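Local coordinates for protein beta-1,4-mannanase (Aplysia kurodai, PDB 3VUP) that probably hydrolyses internal beta-1,4-mannosidic linkages of mannan as a digestive enzyme, using a TIM-barrel fold, at residues I104-A114 against V152-P163. Residues are numbered along the deposited sequence; the frame is centred on the assembly and turned at random.
Sequences ILVFPCLWNAA and VALGGWDLMNEP
Pro108, Asn161 and Ala113 bury much of the surface where 104-114 meets 152-163, on adjacent parallel strands of the eight-stranded TIM barrel, with Ala113 just beyond the strand end. Pro108 sits where the ladder is interrupted. Its CD lies 3.2 Å from Gly156 O; proline N carries no hydrogen, and this buried carbonyl finds no polar partner in the model. A compact apolar ring suits the place: CB meets Trp157 CZ3 obliquely at 3.8 Å, and CD touches Leu154 CD1. Pro108 O still accepts from Asp158 N (2.9 Å), and regular pairing resumes.

Toward the C-terminal end, Asn161 N binds Trp111 O and Asn161 O accepts from Ala113 N. The side chains of Asn112 and Asn161 run side by side, each CG anti to its backbone N, with amide planes 47° apart. Asn161 ND2 gives a hydrogen to Asn112 OD1 (2.9 Å), approaching above the carbonyl plane, while Ala114 N reaches the same oxygen from the opposite face and closes an Asx turn. The single methyl of Ala113 fits closely, CB lying 3.4 Å from Glu162 O.

Asn161 ND2 and Glu162 OE2 also bind Tris, probably from the crystallisation liquor, and OE2 bonds His262; the consecutive Asn-Glu is consistent with the acid/base site of related mannanases. Bonds from ND2 to Asn112 and from Arg60 to OD1 fix the rotation of the Asn161 amide beside the Tris-occupied pocket.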
loop_
_atom_site.group_PDB
_atom_site.type_symbol
_atom_site.label_atom_id
_atom_site.label_comp_id
_atom_site.label_asym_id
_atom_site.label_seq_id
_atom_site.Cartn_x
_atom_site.Cartn_y
_atom_site.Cartn_z
ATOM N N ILE A 104 -12.625 2.903 -11.211
ATOM C CA ILE A 104 -11.311 2.803 -10.596
ATOM C C ILE A 104 -11.417 2.131 -9.230
ATOM O O ILE A 104 -12.192 2.551 -8.373
ATOM C CB ILE A 104 -10.664 4.196 -10.411
ATOM C CG1 ILE A 104 -10.494 4.912 -11.751
ATOM C CG2 ILE A 104 -9.335 4.083 -9.666
ATOM C CD1 ILE A 104 -9.563 4.231 -12.716
ATOM N N LEU A 105 -10.624 1.083 -9.046
ATOM C CA LEU A 105 -10.432 0.445 -7.751
ATOM C C LEU A 105 -9.441 1.248 -6.914
ATOM O O LEU A 105 -8.367 1.616 -7.390
ATOM C CB LEU A 105 -9.893 -0.966 -7.941
ATOM C CG LEU A 105 -10.844 -1.960 -8.606
ATOM C CD1 LEU A 105 -10.066 -3.157 -9.122
ATOM C CD2 LEU A 105 -11.922 -2.402 -7.633
ATOM N N VAL A 106 -9.819 1.509 -5.670
ATOM C CA VAL A 106 -9.045 2.360 -4.779
ATOM C C VAL A 106 -8.281 1.537 -3.754
ATOM O O VAL A 106 -8.830 0.593 -3.171
ATOM C CB VAL A 106 -9.975 3.341 -4.056
ATOM C CG1 VAL A 106 -9.197 4.268 -3.154
ATOM C CG2 VAL A 106 -10.738 4.132 -5.053
ATOM N N PHE A 107 -7.021 1.912 -3.545
ATOM C CA PHE A 107 -6.165 1.284 -2.548
ATOM C C PHE A 107 -5.672 2.354 -1.581
ATOM O O PHE A 107 -4.620 2.945 -1.785
ATOM C CB PHE A 107 -5.012 0.549 -3.247
ATOM C CG PHE A 107 -5.483 -0.561 -4.145
ATOM C CD1 PHE A 107 -5.555 -1.860 -3.684
ATOM C CD2 PHE A 107 -5.905 -0.291 -5.436
ATOM C CE1 PHE A 107 -6.022 -2.877 -4.503
ATOM C CE2 PHE A 107 -6.373 -1.309 -6.261
ATOM C CZ PHE A 107 -6.430 -2.601 -5.794
ATOM N N PRO A 108 -6.457 2.634 -0.532
ATOM C CA PRO A 108 -6.019 3.629 0.448
ATOM C C PRO A 108 -4.833 3.090 1.233
ATOM O O PRO A 108 -4.850 1.938 1.673
ATOM C CB PRO A 108 -7.238 3.770 1.369
ATOM C CG PRO A 108 -8.397 3.207 0.583
ATOM C CD PRO A 108 -7.791 2.098 -0.224
ATOM N N CYS A 109 -3.819 3.933 1.411
ATOM C CA CYS A 109 -2.644 3.580 2.194
ATOM C C CYS A 109 -2.697 4.356 3.505
ATOM O O CYS A 109 -2.644 5.586 3.504
ATOM C CB CYS A 109 -1.368 3.899 1.413
ATOM S SG CYS A 109 0.145 3.582 2.339
ATOM N N LEU A 110 -2.806 3.636 4.616
ATOM C CA LEU A 110 -3.102 4.273 5.895
ATOM C C LEU A 110 -1.936 5.090 6.444
ATOM O O LEU A 110 -2.116 6.266 6.757
ATOM C CB LEU A 110 -3.555 3.235 6.918
ATOM C CG LEU A 110 -4.834 2.485 6.559
ATOM C CD1 LEU A 110 -5.122 1.456 7.640
ATOM C CD2 LEU A 110 -6.000 3.450 6.369
ATOM N N TRP A 111 -0.757 4.470 6.545
ATOM C CA TRP A 111 0.379 5.046 7.257
ATOM C C TRP A 111 1.616 5.117 6.366
ATOM O O TRP A 111 1.675 4.490 5.301
ATOM C CB TRP A 111 0.708 4.205 8.486
ATOM C CG TRP A 111 -0.429 4.036 9.445
ATOM C CD1 TRP A 111 -1.168 2.904 9.643
ATOM C CD2 TRP A 111 -0.952 5.019 10.351
ATOM N NE1 TRP A 111 -2.119 3.122 10.604
ATOM C CE2 TRP A 111 -2.007 4.410 11.056
ATOM C CE3 TRP A 111 -0.647 6.359 10.620
ATOM C CZ2 TRP A 111 -2.743 5.086 12.031
ATOM C CZ3 TRP A 111 -1.379 7.028 11.589
ATOM C CH2 TRP A 111 -2.416 6.391 12.277
ATOM N N ASN A 112 2.620 5.865 6.820
ATOM C CA ASN A 112 3.852 6.047 6.069
ATOM C C ASN A 112 5.049 6.027 7.014
ATOM O O ASN A 112 5.027 6.679 8.064
ATOM C CB ASN A 112 3.813 7.398 5.348
ATOM C CG ASN A 112 5.049 7.666 4.513
ATOM O OD1 ASN A 112 5.663 6.740 3.978
ATOM N ND2 ASN A 112 5.413 8.945 4.379
ATOM N N ALA A 113 6.091 5.293 6.627
ATOM C CA ALA A 113 7.357 5.293 7.355
ATOM C C ALA A 113 8.556 5.671 6.473
ATOM O O ALA A 113 9.705 5.476 6.873
ATOM C CB ALA A 113 7.597 3.942 8.024
ATOM N N ALA A 114 8.301 6.230 5.287
ATOM C CA ALA A 114 9.395 6.615 4.379
ATOM C C ALA A 114 10.058 7.946 4.728
ATOM O O ALA A 114 11.086 8.299 4.146
ATOM C CB ALA A 114 8.913 6.643 2.941
ATOM N N VAL A 152 -17.915 -1.642 -3.730
ATOM C CA VAL A 152 -17.366 -2.251 -4.942
ATOM C C VAL A 152 -16.106 -1.568 -5.485
ATOM O O VAL A 152 -15.335 -2.196 -6.216
ATOM C CB VAL A 152 -18.416 -2.377 -6.064
ATOM C CG1 VAL A 152 -19.553 -3.278 -5.612
ATOM C CG2 VAL A 152 -18.935 -1.011 -6.487
ATOM N N ALA A 153 -15.889 -0.301 -5.132
ATOM C CA ALA A 153 -14.710 0.420 -5.621
ATOM C C ALA A 153 -13.511 0.340 -4.682
ATOM O O ALA A 153 -12.458 0.905 -4.981
ATOM C CB ALA A 153 -15.041 1.873 -5.952
ATOM N N LEU A 154 -13.661 -0.362 -3.563
ATOM C CA LEU A 154 -12.531 -0.596 -2.674
ATOM C C LEU A 154 -11.724 -1.781 -3.195
ATOM O O LEU A 154 -12.212 -2.911 -3.221
ATOM C CB LEU A 154 -13.012 -0.876 -1.253
ATOM C CG LEU A 154 -11.925 -1.293 -0.269
ATOM C CD1 LEU A 154 -10.999 -0.129 0.028
ATOM C CD2 LEU A 154 -12.565 -1.811 1.005
ATOM N N GLY A 155 -10.499 -1.521 -3.639
ATOM C CA GLY A 155 -9.617 -2.586 -4.088
ATOM C C GLY A 155 -8.965 -3.316 -2.927
ATOM O O GLY A 155 -8.907 -4.546 -2.897
ATOM N N GLY A 156 -8.472 -2.553 -1.960
ATOM C CA GLY A 156 -7.854 -3.141 -0.790
ATOM C C GLY A 156 -7.206 -2.071 0.053
ATOM O O GLY A 156 -6.983 -0.946 -0.403
ATOM N N TRP A 157 -6.911 -2.430 1.291
ATOM C CA TRP A 157 -6.304 -1.522 2.253
ATOM C C TRP A 157 -4.807 -1.789 2.329
ATOM O O TRP A 157 -4.395 -2.915 2.583
ATOM C CB TRP A 157 -6.907 -1.738 3.644
ATOM C CG TRP A 157 -8.364 -1.394 3.745
ATOM C CD1 TRP A 157 -9.422 -2.266 3.709
ATOM C CD2 TRP A 157 -8.933 -0.086 3.910
ATOM N NE1 TRP A 157 -10.602 -1.581 3.842
ATOM C CE2 TRP A 157 -10.335 -0.245 3.965
ATOM C CE3 TRP A 157 -8.395 1.204 4.020
ATOM C CZ2 TRP A 157 -11.208 0.838 4.123
ATOM C CZ3 TRP A 157 -9.264 2.282 4.168
ATOM C CH2 TRP A 157 -10.655 2.089 4.221
ATOM N N ASP A 158 -4.002 -0.760 2.089
ATOM C CA ASP A 158 -2.554 -0.845 2.245
ATOM C C ASP A 158 -2.248 -0.263 3.628
ATOM O O ASP A 158 -2.438 0.932 3.869
ATOM C CB ASP A 158 -1.878 -0.052 1.124
ATOM C CG ASP A 158 -0.356 0.007 1.236
ATOM O OD1 ASP A 158 0.198 -0.295 2.315
ATOM O OD2 ASP A 158 0.278 0.414 0.226
ATOM N N LEU A 159 -1.785 -1.104 4.547
ATOM C CA LEU A 159 -1.592 -0.650 5.921
ATOM C C LEU A 159 -0.501 0.391 6.076
ATOM O O LEU A 159 -0.593 1.263 6.931
ATOM C CB LEU A 159 -1.261 -1.824 6.830
ATOM C CG LEU A 159 -2.307 -2.925 6.898
ATOM C CD1 LEU A 159 -1.890 -3.943 7.935
ATOM C CD2 LEU A 159 -3.686 -2.369 7.216
ATOM N N MET A 160 0.562 0.277 5.293
ATOM C CA MET A 160 1.707 1.136 5.518
ATOM C C MET A 160 2.625 1.210 4.331
ATOM O O MET A 160 3.046 0.191 3.759
ATOM C CB MET A 160 2.508 0.664 6.729
ATOM C CG MET A 160 3.695 1.568 7.080
ATOM S SD MET A 160 4.497 1.139 8.634
ATOM C CE MET A 160 4.038 2.545 9.631
ATOM N N ASN A 161 2.971 2.439 3.985
ATOM C CA ASN A 161 4.012 2.675 3.015
ATOM C C ASN A 161 5.405 2.543 3.614
ATOM O O ASN A 161 5.775 3.299 4.516
ATOM C CB ASN A 161 3.885 4.069 2.431
ATOM C CG ASN A 161 4.871 4.281 1.327
ATOM O OD1 ASN A 161 4.762 3.651 0.279
ATOM N ND2 ASN A 161 5.880 5.112 1.563
ATOM N N GLU A 162 6.160 1.578 3.098
ATOM C CA GLU A 162 7.593 1.432 3.364
ATOM C C GLU A 162 7.982 1.449 4.850
ATOM O O GLU A 162 8.719 2.333 5.293
ATOM C CB GLU A 162 8.376 2.485 2.573
ATOM C CG GLU A 162 8.064 2.370 1.078
ATOM C CD GLU A 162 8.948 3.204 0.166
ATOM O OE1 GLU A 162 9.680 4.096 0.654
ATOM O OE2 GLU A 162 8.893 2.963 -1.070
ATOM N N PRO A 163 7.520 0.444 5.618
ATOM C CA PRO A 163 7.945 0.330 7.023
ATOM C C PRO A 163 9.470 0.395 7.152
ATOM O O PRO A 163 9.995 0.874 8.159
ATOM C CB PRO A 163 7.447 -1.062 7.427
ATOM C CG PRO A 163 6.350 -1.384 6.459
ATOM C CD PRO A 163 6.704 -0.703 5.182
#